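Local coordinates for insecticidal crystal protein Cry7Cal (Bacillus thuringiensis, PDB 5ZI1) that acts as an insecticidal toxin active against the locust Locusta migratoria manilensis, probably by binding receptors in the gut and forming pores in its membranes, at residues P139-Y144 against R220-M225; V143-A148 against L227-L232; T316-V321 against S444-V449; T297-R302 against H430-V435. All blocks are in the same frame, centred on the assembly; numbering follows the deposited sequence.

Contact 1: P139-Y144 against R220-M225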
loop_
_atom_site.group_PDB
_atom_site.type_symbol
_atom_site.label_atom_id
_atom_site.label_comp_id
_atom_site.label_asym_id
_atom_site.label_seq_id
_atom_site.Cartn_x
_atom_site.Cartn_y
_atom_site.Cartn_z
ATOM N N PRO A 139 14.564 -8.125 11.787
ATOM C CA PRO A 139 14.914 -8.843 10.547
ATOM C C PRO A 139 13.931 -9.950 10.194
ATOM O O PRO A 139 13.894 -10.374 9.034
ATOM C CB PRO A 139 16.321 -9.389 10.839
ATOM C CG PRO A 139 16.420 -9.403 12.318
ATOM C CD PRO A 139 15.633 -8.224 12.795
ATOM N N LEU A 140 13.123 -10.406 11.145
ATOM C CA LEU A 140 12.116 -11.440 10.940
ATOM C C LEU A 140 10.748 -10.888 10.564
ATOM O O LEU A 140 9.794 -11.667 10.465
ATOM C CB LEU A 140 11.941 -12.280 12.215
ATOM C CG LEU A 140 13.042 -13.252 12.601
ATOM C CD1 LEU A 140 12.731 -13.917 13.957
ATOM C CD2 LEU A 140 13.208 -14.277 11.504
ATOM N N LEU A 141 10.619 -9.576 10.365
ATOM C CA LEU A 141 9.292 -8.969 10.299
ATOM C C LEU A 141 8.471 -9.501 9.125
ATOM O O LEU A 141 7.287 -9.821 9.290
ATOM C CB LEU A 141 9.416 -7.450 10.232
ATOM C CG LEU A 141 8.090 -6.696 10.306
ATOM C CD1 LEU A 141 7.242 -7.180 11.524
ATOM C CD2 LEU A 141 8.370 -5.204 10.384
ATOM N N THR A 142 9.078 -9.629 7.937
ATOM C CA THR A 142 8.299 -10.078 6.783
ATOM C C THR A 142 7.854 -11.524 6.951
ATOM O O THR A 142 6.717 -11.876 6.610
ATOM C CB THR A 142 9.098 -9.906 5.480
ATOM O OG1 THR A 142 9.289 -8.518 5.215
ATOM C CG2 THR A 142 8.343 -10.484 4.328
ATOM N N VAL A 143 8.727 -12.372 7.490
ATOM C CA VAL A 143 8.308 -13.730 7.840
ATOM C C VAL A 143 7.105 -13.687 8.771
ATOM O O VAL A 143 6.134 -14.433 8.597
ATOM C CB VAL A 143 9.478 -14.512 8.470
ATOM C CG1 VAL A 143 9.008 -15.877 8.982
ATOM C CG2 VAL A 143 10.622 -14.673 7.455
ATOM N N TYR A 144 7.149 -12.803 9.767
ATOM C CA TYR A 144 6.059 -12.716 10.732
ATOM C C TYR A 144 4.772 -12.274 10.049
ATOM O O TYR A 144 3.735 -12.941 10.158
ATOM C CB TYR A 144 6.451 -11.746 11.840
ATOM C CG TYR A 144 5.418 -11.573 12.915
ATOM C CD1 TYR A 144 4.404 -10.641 12.783
ATOM C CD2 TYR A 144 5.474 -12.321 14.089
ATOM C CE1 TYR A 144 3.453 -10.467 13.770
ATOM C CE2 TYR A 144 4.535 -12.155 15.080
ATOM C CZ TYR A 144 3.527 -11.223 14.917
ATOM O OH TYR A 144 2.595 -11.042 15.908
ATOM N N ARG A 220 9.775 1.657 1.280
ATOM C CA ARG A 220 9.170 1.203 0.030
ATOM C C ARG A 220 8.983 -0.303 0.030
ATOM O O ARG A 220 7.879 -0.798 -0.215
ATOM C CB ARG A 220 10.020 1.618 -1.167
ATOM C CG ARG A 220 9.431 1.145 -2.470
ATOM C CD ARG A 220 10.238 1.640 -3.662
ATOM N NE ARG A 220 11.470 0.870 -3.821
ATOM C CZ ARG A 220 12.682 1.327 -3.523
ATOM N NH1 ARG A 220 12.839 2.564 -3.055
ATOM N NH2 ARG A 220 13.737 0.545 -3.703
ATOM N N GLU A 221 10.045 -1.049 0.328
ATOM C CA GLU A 221 9.957 -2.505 0.268
ATOM C C GLU A 221 9.061 -3.073 1.373
ATOM O O GLU A 221 8.299 -4.014 1.120
ATOM C CB GLU A 221 11.356 -3.108 0.327
ATOM C CG GLU A 221 12.216 -2.788 -0.943
ATOM C CD GLU A 221 13.433 -3.684 -1.050
ATOM O OE1 GLU A 221 13.522 -4.642 -0.251
ATOM O OE2 GLU A 221 14.308 -3.442 -1.923
ATOM N N MET A 222 9.134 -2.528 2.598
ATOM C CA MET A 222 8.336 -3.079 3.703
ATOM C C MET A 222 6.872 -2.686 3.621
ATOM O O MET A 222 6.022 -3.382 4.193
ATOM C CB MET A 222 8.894 -2.654 5.062
ATOM C CG MET A 222 10.313 -3.108 5.273
ATOM S SD MET A 222 10.449 -4.901 5.176
ATOM C CE MET A 222 9.757 -5.328 6.798
ATOM N N THR A 223 6.567 -1.581 2.940
ATOM C CA THR A 223 5.189 -1.313 2.553
ATOM C C THR A 223 4.639 -2.471 1.735
ATOM O O THR A 223 3.547 -2.992 2.022
ATOM C CB THR A 223 5.137 0.002 1.775
ATOM O OG1 THR A 223 5.509 1.071 2.658
ATOM C CG2 THR A 223 3.747 0.273 1.206
ATOM N N ILE A 224 5.417 -2.916 0.738
ATOM C CA ILE A 224 5.019 -4.020 -0.128
ATOM C C ILE A 224 5.044 -5.345 0.623
ATOM O O ILE A 224 4.167 -6.187 0.446
ATOM C CB ILE A 224 5.943 -4.075 -1.359
ATOM C CG1 ILE A 224 5.761 -2.840 -2.239
ATOM C CG2 ILE A 224 5.726 -5.367 -2.145
ATOM C CD1 ILE A 224 6.700 -2.819 -3.434
ATOM N N MET A 225 6.083 -5.588 1.409
ATOM C CA MET A 225 6.206 -6.885 2.069
ATOM C C MET A 225 5.279 -7.011 3.274
ATOM O O MET A 225 4.716 -8.087 3.504
ATOM C CB MET A 225 7.648 -7.137 2.491
ATOM C CG MET A 225 8.543 -7.617 1.340
ATOM S SD MET A 225 10.195 -8.113 1.902
ATOM C CE MET A 225 11.031 -6.529 1.827
#

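Contact 2: V143-A148 against L227-L232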
loop_
_atom_site.group_PDB
_atom_site.type_symbol
_atom_site.label_atom_id
_atom_site.label_comp_id
_atom_site.label_asym_id
_atom_site.label_seq_id
_atom_site.Cartn_x
_atom_site.Cartn_y
_atom_site.Cartn_z
ATOM N N VAL A 143 8.727 -12.372 7.490
ATOM C CA VAL A 143 8.308 -13.730 7.840
ATOM C C VAL A 143 7.105 -13.687 8.771
ATOM O O VAL A 143 6.134 -14.433 8.597
ATOM C CB VAL A 143 9.478 -14.512 8.470
ATOM C CG1 VAL A 143 9.008 -15.877 8.982
ATOM C CG2 VAL A 143 10.622 -14.673 7.455
ATOM N N TYR A 144 7.149 -12.803 9.767
ATOM C CA TYR A 144 6.059 -12.716 10.732
ATOM C C TYR A 144 4.772 -12.274 10.049
ATOM O O TYR A 144 3.735 -12.941 10.158
ATOM C CB TYR A 144 6.451 -11.746 11.840
ATOM C CG TYR A 144 5.418 -11.573 12.915
ATOM C CD1 TYR A 144 4.404 -10.641 12.783
ATOM C CD2 TYR A 144 5.474 -12.321 14.089
ATOM C CE1 TYR A 144 3.453 -10.467 13.770
ATOM C CE2 TYR A 144 4.535 -12.155 15.080
ATOM C CZ TYR A 144 3.527 -11.223 14.917
ATOM O OH TYR A 144 2.595 -11.042 15.908
ATOM N N ALA A 145 4.834 -11.165 9.308
ATOM C CA ALA A 145 3.664 -10.655 8.603
ATOM C C ALA A 145 3.037 -11.712 7.708
ATOM O O ALA A 145 1.818 -11.925 7.749
ATOM C CB ALA A 145 4.041 -9.421 7.795
ATOM N N GLN A 146 3.854 -12.409 6.913
ATOM C CA GLN A 146 3.287 -13.336 5.934
ATOM C C GLN A 146 2.673 -14.560 6.608
ATOM O O GLN A 146 1.627 -15.059 6.168
ATOM C CB GLN A 146 4.352 -13.756 4.919
ATOM C CG GLN A 146 4.880 -12.611 4.099
ATOM C CD GLN A 146 3.934 -12.174 2.984
ATOM O OE1 GLN A 146 3.076 -12.933 2.544
ATOM N NE2 GLN A 146 4.109 -10.940 2.510
ATOM N N ALA A 147 3.316 -15.070 7.661
ATOM C CA ALA A 147 2.744 -16.187 8.403
ATOM C C ALA A 147 1.525 -15.734 9.188
ATOM O O ALA A 147 0.510 -16.440 9.247
ATOM C CB ALA A 147 3.789 -16.785 9.339
ATOM N N ALA A 148 1.614 -14.552 9.800
ATOM C CA ALA A 148 0.453 -13.966 10.446
ATOM C C ALA A 148 -0.722 -13.956 9.488
ATOM O O ALA A 148 -1.846 -14.352 9.836
ATOM C CB ALA A 148 0.786 -12.548 10.913
ATOM N N LEU A 227 3.197 -3.873 5.143
ATOM C CA LEU A 227 2.053 -3.005 5.431
ATOM C C LEU A 227 0.854 -3.324 4.542
ATOM O O LEU A 227 -0.300 -3.278 5.002
ATOM C CB LEU A 227 2.421 -1.533 5.275
ATOM C CG LEU A 227 3.604 -1.005 6.057
ATOM C CD1 LEU A 227 3.703 0.527 5.895
ATOM C CD2 LEU A 227 3.493 -1.442 7.529
ATOM N N ASP A 228 1.106 -3.642 3.266
ATOM C CA ASP A 228 0.019 -3.928 2.339
ATOM C C ASP A 228 -0.779 -5.158 2.752
ATOM O O ASP A 228 -1.894 -5.350 2.266
ATOM C CB ASP A 228 0.571 -4.098 0.911
ATOM C CG ASP A 228 1.040 -2.774 0.296
ATOM O OD1 ASP A 228 0.693 -1.694 0.833
ATOM O OD2 ASP A 228 1.750 -2.800 -0.746
ATOM N N LEU A 229 -0.227 -6.003 3.623
ATOM C CA LEU A 229 -0.990 -7.114 4.185
ATOM C C LEU A 229 -2.035 -6.646 5.191
ATOM O O LEU A 229 -3.091 -7.268 5.299
ATOM C CB LEU A 229 -0.062 -8.104 4.884
ATOM C CG LEU A 229 0.817 -9.049 4.072
ATOM C CD1 LEU A 229 1.638 -9.885 5.066
ATOM C CD2 LEU A 229 -0.008 -9.937 3.144
ATOM N N LEU A 230 -1.759 -5.567 5.938
ATOM C CA LEU A 230 -2.531 -5.229 7.139
ATOM C C LEU A 230 -3.970 -4.799 6.862
ATOM O O LEU A 230 -4.848 -5.089 7.682
ATOM C CB LEU A 230 -1.819 -4.142 7.952
ATOM C CG LEU A 230 -0.402 -4.521 8.402
ATOM C CD1 LEU A 230 0.250 -3.422 9.216
ATOM C CD2 LEU A 230 -0.400 -5.826 9.181
ATOM N N PRO A 231 -4.281 -4.129 5.744
ATOM C CA PRO A 231 -5.703 -3.838 5.465
ATOM C C PRO A 231 -6.543 -5.087 5.262
ATOM O O PRO A 231 -7.757 -5.044 5.468
ATOM C CB PRO A 231 -5.652 -2.985 4.192
ATOM C CG PRO A 231 -4.260 -2.447 4.140
ATOM C CD PRO A 231 -3.386 -3.467 4.774
ATOM N N LEU A 232 -5.943 -6.201 4.858
ATOM C CA LEU A 232 -6.721 -7.412 4.650
ATOM C C LEU A 232 -7.126 -8.071 5.954
ATOM O O LEU A 232 -8.164 -8.744 5.994
ATOM C CB LEU A 232 -5.926 -8.398 3.805
ATOM C CG LEU A 232 -5.695 -7.891 2.381
ATOM C CD1 LEU A 232 -4.581 -8.658 1.693
ATOM C CD2 LEU A 232 -6.981 -8.017 1.613
#

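Contact 3: T316-V321 against S444-V449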
loop_
_atom_site.group_PDB
_atom_site.type_symbol
_atom_site.label_atom_id
_atom_site.label_comp_id
_atom_site.label_asym_id
_atom_site.label_seq_id
_atom_site.Cartn_x
_atom_site.Cartn_y
_atom_site.Cartn_z
ATOM N N THR A 316 16.518 22.701 -14.507
ATOM C CA THR A 316 16.412 23.905 -13.692
ATOM C C THR A 316 15.183 23.869 -12.785
ATOM O O THR A 316 15.165 24.522 -11.731
ATOM C CB THR A 316 16.342 25.133 -14.597
ATOM O OG1 THR A 316 15.117 25.099 -15.339
ATOM C CG2 THR A 316 17.520 25.140 -15.605
ATOM N N GLY A 317 14.147 23.145 -13.192
ATOM C CA GLY A 317 12.923 23.054 -12.418
ATOM C C GLY A 317 12.012 22.035 -13.059
ATOM O O GLY A 317 12.299 21.498 -14.132
ATOM N N HIS A 318 10.900 21.767 -12.384
ATOM C CA HIS A 318 9.890 20.893 -12.960
ATOM C C HIS A 318 8.580 21.110 -12.222
ATOM O O HIS A 318 8.531 21.724 -11.153
ATOM C CB HIS A 318 10.315 19.423 -12.919
ATOM C CG HIS A 318 10.181 18.787 -11.569
ATOM N ND1 HIS A 318 11.136 18.925 -10.584
ATOM C CD2 HIS A 318 9.211 17.995 -11.050
ATOM C CE1 HIS A 318 10.756 18.242 -9.517
ATOM N NE2 HIS A 318 9.596 17.666 -9.776
ATOM N N SER A 319 7.514 20.599 -12.822
ATOM C CA SER A 319 6.164 20.854 -12.365
ATOM C C SER A 319 5.374 19.569 -12.465
ATOM O O SER A 319 5.675 18.700 -13.281
ATOM C CB SER A 319 5.478 21.951 -13.179
ATOM O OG SER A 319 5.867 23.222 -12.691
ATOM N N VAL A 320 4.352 19.463 -11.630
ATOM C CA VAL A 320 3.553 18.255 -11.561
ATOM C C VAL A 320 2.101 18.674 -11.440
ATOM O O VAL A 320 1.767 19.558 -10.644
ATOM C CB VAL A 320 3.991 17.375 -10.378
ATOM C CG1 VAL A 320 2.874 16.482 -9.930
ATOM C CG2 VAL A 320 5.196 16.553 -10.784
ATOM N N VAL A 321 1.242 18.062 -12.246
ATOM C CA VAL A 321 -0.176 18.366 -12.254
ATOM C C VAL A 321 -0.925 17.085 -11.936
ATOM O O VAL A 321 -0.615 16.022 -12.488
ATOM C CB VAL A 321 -0.635 18.959 -13.600
ATOM C CG1 VAL A 321 -2.130 19.259 -13.543
ATOM C CG2 VAL A 321 0.147 20.219 -13.906
ATOM N N SER A 444 23.917 22.447 -8.334
ATOM C CA SER A 444 22.946 22.794 -9.361
ATOM C C SER A 444 22.462 21.510 -10.002
ATOM O O SER A 444 23.190 20.511 -10.033
ATOM C CB SER A 444 23.558 23.698 -10.449
ATOM O OG SER A 444 22.881 24.941 -10.557
ATOM N N GLY A 445 21.242 21.555 -10.544
ATOM C CA GLY A 445 20.630 20.407 -11.193
ATOM C C GLY A 445 19.665 19.666 -10.287
ATOM O O GLY A 445 19.932 19.526 -9.096
ATOM N N THR A 446 18.542 19.189 -10.823
ATOM C CA THR A 446 17.543 18.479 -10.030
ATOM C C THR A 446 17.911 17.005 -9.900
ATOM O O THR A 446 18.156 16.328 -10.905
ATOM C CB THR A 446 16.158 18.596 -10.680
ATOM O OG1 THR A 446 15.758 19.971 -10.779
ATOM C CG2 THR A 446 15.126 17.814 -9.895
ATOM N N ILE A 447 17.919 16.500 -8.668
ATOM C CA ILE A 447 17.868 15.058 -8.430
ATOM C C ILE A 447 16.410 14.674 -8.199
ATOM O O ILE A 447 15.895 14.856 -7.086
ATOM C CB ILE A 447 18.727 14.647 -7.228
ATOM C CG1 ILE A 447 20.181 15.082 -7.419
ATOM C CG2 ILE A 447 18.681 13.148 -7.035
ATOM C CD1 ILE A 447 21.036 14.739 -6.227
ATOM N N PRO A 448 15.708 14.148 -9.201
ATOM C CA PRO A 448 14.278 13.865 -9.040
ATOM C C PRO A 448 14.034 12.553 -8.314
ATOM O O PRO A 448 14.890 11.670 -8.247
ATOM C CB PRO A 448 13.777 13.782 -10.485
ATOM C CG PRO A 448 15.049 13.794 -11.362
ATOM C CD PRO A 448 16.214 13.637 -10.477
ATOM N N VAL A 449 12.843 12.432 -7.742
ATOM C CA VAL A 449 12.436 11.181 -7.116
ATOM C C VAL A 449 11.027 10.865 -7.585
ATOM O O VAL A 449 10.149 11.735 -7.556
ATOM C CB VAL A 449 12.498 11.242 -5.579
ATOM C CG1 VAL A 449 12.449 9.845 -5.007
ATOM C CG2 VAL A 449 13.733 11.952 -5.112
HETATM O O HOH W 1 13.226 20.701 -10.254
#

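Contact 4: T297-R302 against H430-V435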
loop_
_atom_site.group_PDB
_atom_site.type_symbol
_atom_site.label_atom_id
_atom_site.label_comp_id
_atom_site.label_asym_id
_atom_site.label_seq_id
_atom_site.Cartn_x
_atom_site.Cartn_y
_atom_site.Cartn_z
ATOM N N THR A 297 -1.535 13.863 -14.024
ATOM C CA THR A 297 -1.991 14.164 -15.376
ATOM C C THR A 297 -0.956 14.868 -16.250
ATOM O O THR A 297 -1.125 14.884 -17.472
ATOM C CB THR A 297 -3.271 15.011 -15.329
ATOM O OG1 THR A 297 -2.966 16.303 -14.791
ATOM C CG2 THR A 297 -4.316 14.349 -14.413
ATOM N N LYS A 298 0.109 15.430 -15.679
ATOM C CA LYS A 298 1.103 16.140 -16.488
ATOM C C LYS A 298 2.421 16.230 -15.730
ATOM O O LYS A 298 2.433 16.298 -14.505
ATOM C CB LYS A 298 0.619 17.550 -16.858
ATOM C CG LYS A 298 0.082 17.697 -18.277
ATOM C CD LYS A 298 -0.907 18.860 -18.400
ATOM C CE LYS A 298 -0.314 20.195 -17.946
ATOM N NZ LYS A 298 -1.396 21.172 -17.571
ATOM N N ILE A 299 3.528 16.239 -16.473
ATOM C CA ILE A 299 4.843 16.567 -15.929
ATOM C C ILE A 299 5.538 17.513 -16.893
ATOM O O ILE A 299 5.639 17.224 -18.091
ATOM C CB ILE A 299 5.743 15.337 -15.724
ATOM C CG1 ILE A 299 5.061 14.238 -14.934
ATOM C CG2 ILE A 299 7.039 15.757 -15.040
ATOM C CD1 ILE A 299 5.842 12.950 -14.959
ATOM N N ASN A 300 6.059 18.617 -16.377
ATOM C CA ASN A 300 6.892 19.493 -17.175
ATOM C C ASN A 300 8.309 19.508 -16.610
ATOM O O ASN A 300 8.500 19.555 -15.391
ATOM C CB ASN A 300 6.336 20.913 -17.226
ATOM C CG ASN A 300 7.260 21.861 -18.021
ATOM O OD1 ASN A 300 7.848 22.802 -17.470
ATOM N ND2 ASN A 300 7.421 21.575 -19.312
ATOM N N VAL A 301 9.304 19.474 -17.491
ATOM C CA VAL A 301 10.698 19.612 -17.094
ATOM C C VAL A 301 11.291 20.810 -17.822
ATOM O O VAL A 301 11.048 21.001 -19.017
ATOM C CB VAL A 301 11.501 18.327 -17.387
ATOM C CG1 VAL A 301 13.008 18.577 -17.275
ATOM C CG2 VAL A 301 11.081 17.230 -16.451
ATOM N N ARG A 302 12.035 21.636 -17.088
ATOM C CA ARG A 302 12.847 22.702 -17.659
ATOM C C ARG A 302 14.310 22.398 -17.387
ATOM O O ARG A 302 14.676 22.041 -16.256
ATOM C CB ARG A 302 12.512 24.073 -17.075
ATOM C CG ARG A 302 11.114 24.535 -17.334
ATOM C CD ARG A 302 10.781 24.544 -18.789
ATOM N NE ARG A 302 9.996 25.732 -19.103
ATOM C CZ ARG A 302 8.703 25.719 -19.412
ATOM N NH1 ARG A 302 8.038 24.570 -19.477
ATOM N NH2 ARG A 302 8.075 26.863 -19.667
ATOM N N HIS A 430 1.922 -1.040 -9.977
ATOM C CA HIS A 430 2.084 0.356 -9.606
ATOM C C HIS A 430 2.044 1.240 -10.846
ATOM O O HIS A 430 2.338 0.805 -11.965
ATOM C CB HIS A 430 3.396 0.566 -8.821
ATOM C CG HIS A 430 3.375 -0.019 -7.431
ATOM N ND1 HIS A 430 3.692 -1.340 -7.170
ATOM C CD2 HIS A 430 3.064 0.536 -6.233
ATOM C CE1 HIS A 430 3.584 -1.569 -5.872
ATOM N NE2 HIS A 430 3.204 -0.447 -5.281
ATOM N N ARG A 431 1.687 2.503 -10.629
ATOM C CA ARG A 431 1.614 3.504 -11.678
ATOM C C ARG A 431 2.282 4.766 -11.163
ATOM O O ARG A 431 2.252 5.047 -9.963
ATOM C CB ARG A 431 0.150 3.818 -12.090
ATOM C CG ARG A 431 -0.508 4.856 -11.191
ATOM C CD ARG A 431 -1.887 5.263 -11.622
ATOM N NE ARG A 431 -2.856 4.167 -11.565
ATOM C CZ ARG A 431 -3.381 3.685 -10.440
ATOM N NH1 ARG A 431 -3.005 4.171 -9.258
ATOM N NH2 ARG A 431 -4.258 2.698 -10.500
ATOM N N LEU A 432 2.895 5.518 -12.073
ATOM C CA LEU A 432 3.589 6.729 -11.665
ATOM C C LEU A 432 2.583 7.739 -11.155
ATOM O O LEU A 432 1.505 7.911 -11.732
ATOM C CB LEU A 432 4.387 7.318 -12.825
ATOM C CG LEU A 432 5.291 8.533 -12.596
ATOM C CD1 LEU A 432 6.500 8.229 -11.720
ATOM C CD2 LEU A 432 5.786 9.030 -13.964
ATOM N N SER A 433 2.923 8.404 -10.053
ATOM C CA SER A 433 2.016 9.377 -9.479
ATOM C C SER A 433 2.657 10.705 -9.145
ATOM O O SER A 433 1.928 11.697 -9.019
ATOM C CB SER A 433 1.336 8.808 -8.213
ATOM O OG SER A 433 2.281 8.308 -7.263
ATOM N N TYR A 434 3.975 10.787 -9.021
ATOM C CA TYR A 434 4.543 12.032 -8.531
ATOM C C TYR A 434 5.982 12.140 -9.011
ATOM O O TYR A 434 6.601 11.148 -9.401
ATOM C CB TYR A 434 4.463 12.116 -6.982
ATOM C CG TYR A 434 4.518 13.548 -6.499
ATOM C CD1 TYR A 434 3.372 14.334 -6.488
ATOM C CD2 TYR A 434 5.722 14.137 -6.131
ATOM C CE1 TYR A 434 3.407 15.660 -6.106
ATOM C CE2 TYR A 434 5.770 15.474 -5.737
ATOM C CZ TYR A 434 4.600 16.226 -5.725
ATOM O OH TYR A 434 4.615 17.549 -5.336
ATOM N N VAL A 435 6.506 13.363 -8.972
ATOM C CA VAL A 435 7.937 13.613 -9.142
ATOM C C VAL A 435 8.338 14.657 -8.114
ATOM O O VAL A 435 8.002 15.837 -8.270
ATOM C CB VAL A 435 8.313 14.111 -10.548
ATOM C CG1 VAL A 435 9.839 14.096 -10.686
ATOM C CG2 VAL A 435 7.615 13.291 -11.651
#

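Contact 1: P139-Y144 against R220-M225
Thr142 meets two methionines of the helical segment 220-225, and Leu141 joins it by touching one of them. The apolar part is small: Leu141 CD2 rests 3.8 Å from Met222 CE, with CB and CG of the leucine only slightly farther from the same methyl. Met222 gets there because its chain bends twice, at chi2 (-59°) and chi3 (-76°), so that the terminal methyl swings across to helix 141-165 although its CB points neither toward nor away from segment 139-144.

The second kind of contact sets a hydroxyl against sulfur and methyl groups. Thr142 OG1 lies 3.5 Å from Met225 SD and 3.6 Å from Met222 CE, while CG2 of the threonine also rests on Met225, the two side chains crossing at about a right angle. The hydroxyl is buried without a hydrogen-bonding partner in the model.

Other helices close the site: Phe59 and Val63 of helix 54-67 touch Thr142, Met13 and Ser17 of helix 13-26 touch Met225, and Tyr194 of helix 169-202 touches Met222. Two methionines of one helix packed on a leucine and a threonine of another suit the interior of the N-terminal domain, the alpha-helical bundle of three-domain Cry toxins, in which helix 141-165 occupies the central position.

Contact 2: V143-A148 against L227-L232
Leu229 reaches across from the turn that ends helix 208-227 and sets its CD1 methyl on the first turns of helix 141-165, in the helical bundle of the N-terminal domain. The turn is type I, running from Leu227 to Leu230 and closed by Leu230 N giving its hydrogen to Leu227 O at 2.9 Å. The leucine chain is stretched: chi1 of -75° sets CG opposite the carbonyl carbon, and chi2 of 179° carries CD1 straight outward to become the touching branch. Leu229 CD1 sits 3.7 Å from Ala145 CB and 3.4 Å from Ala145 O, a small residue letting the leucine come close to the helix backbone.

Gln146 supplies the other wall. Its CB leaves the helix facing away from Leu229, but a bend at chi2 (-77°) folds the amide back across the leucine at about a right angle. The amide nitrogen also makes a weak hydrogen bond to Met225 O, which may help to hold the group there. Ile21 of helix 13-26 packs on Leu229, and Cys190 of helix 169-202 on Ala145, so the leucine is buried where several helices converge. Leu229 CD1 lies 3.7 Å from Gln146 NE2, a van der Waals contact.

Contact 3: T316-V321 against S444-V449
Thr446 lays its CG2 methyl obliquely against the imidazole of His318, the two side chains crossing at about a right angle. The pair lies between two antiparallel sheets of the beta-prism that forms the second domain of three-domain Cry toxins: His318 belongs to strand 312-324, and Thr446 to the connection leading into strand 448-454. Direct contact is light, with Thr446 CG2 4.2 Å from His318 ND1, and a water does the polar work.

In the histidine, chi1 of 77° places CG between the backbone N and the carbonyl carbon. In this pose the ring has a polar partner at each nitrogen. NE2 is hydrogen-bonded to Val435 O of strand 430-437, ND1 to the water, and Tyr335 stacks on the ring, so that its rotation is well defined. Just upstream, Thr316 and Gly317 both face Arg302 in a classic beta bulge; Thr446 OG1 approaches this irregular stretch loosely, 4.3 Å from Gly317 N.

Thr446 has chi1 of -60°, which turns OG1 to the water and CG2 to the ring. The water lies at the ring edge, in its plane, 2.8 Å from His318 ND1 and 2.7 Å from Thr446 OG1.

Contact 4: T297-R302 against H430-V435
Ile299 rests its CD1 methyl against both Leu432 and Val435, and this three-way apolar meeting is the whole of the direct contact. It bridges two sheets of the beta-prism in the second domain: strand 294-306 belongs to one, strand 430-437 to another, and the backbones stay well apart, Ile299 CA lying 8.0 Å from Val435 CA. The isoleucine spans the interval because its chain is extended at chi2 (169°), thrusting CD1 into the core, and its side chain crosses each of the other two at about a right angle.

Two residues three apart on one strand can grip the same methyl because of a classic beta bulge: Ser433 and Tyr434 both face Gly451 of the neighbouring strand, and both start away from Ile299. Their hydroxyls have other partners, Ser433 OG bonding to Gln252 OE1 and Tyr434 OH to Tyr335 OH. Phe347 and Leu349 touch Ile299, and Leu450 and Trp452 touch Leu432, extending the packed side.

The other face of strand 294-306 is quite different. Lys298, Asn300 and Arg302 are partly exposed and take no part in the core. Asn300 ND2 is hydrogen-bonded to Thr346 OG1 and Ser344 OG of the adjacent strand, and Lys298 touches Asp348. Contrast thus follows the strand itself: Asn300 makes no contact with segment 430-435, whereas next to it Ile299 CD1 lies 3.8 Å from Val435 CG2 and 4.0 Å from Leu432 CD2.

The four contacts fall into two pairs. Contacts 1 and 2 share helix 141-165, with centres about 8 Å apart, and follow helix 208-227 into its terminal turn. Contacts 3 and 4, centres about 10 Å apart, join the same two sheets of the beta-prism; their partner strands are hydrogen-bond neighbours, Thr316 N probably bonding Arg302 O at 2.6 Å. Along the chain their segments alternate, whereas the helical pair closes before they open. Although the centres of contacts 1 and 4 are about 28 Å apart, their segments meet at the boundary between the two domains, where Ile224 CD1 packs 4.1 Å from His430 CE1. Contacts 2 and 3 stay separate, their nearest atoms about 17 Å apart.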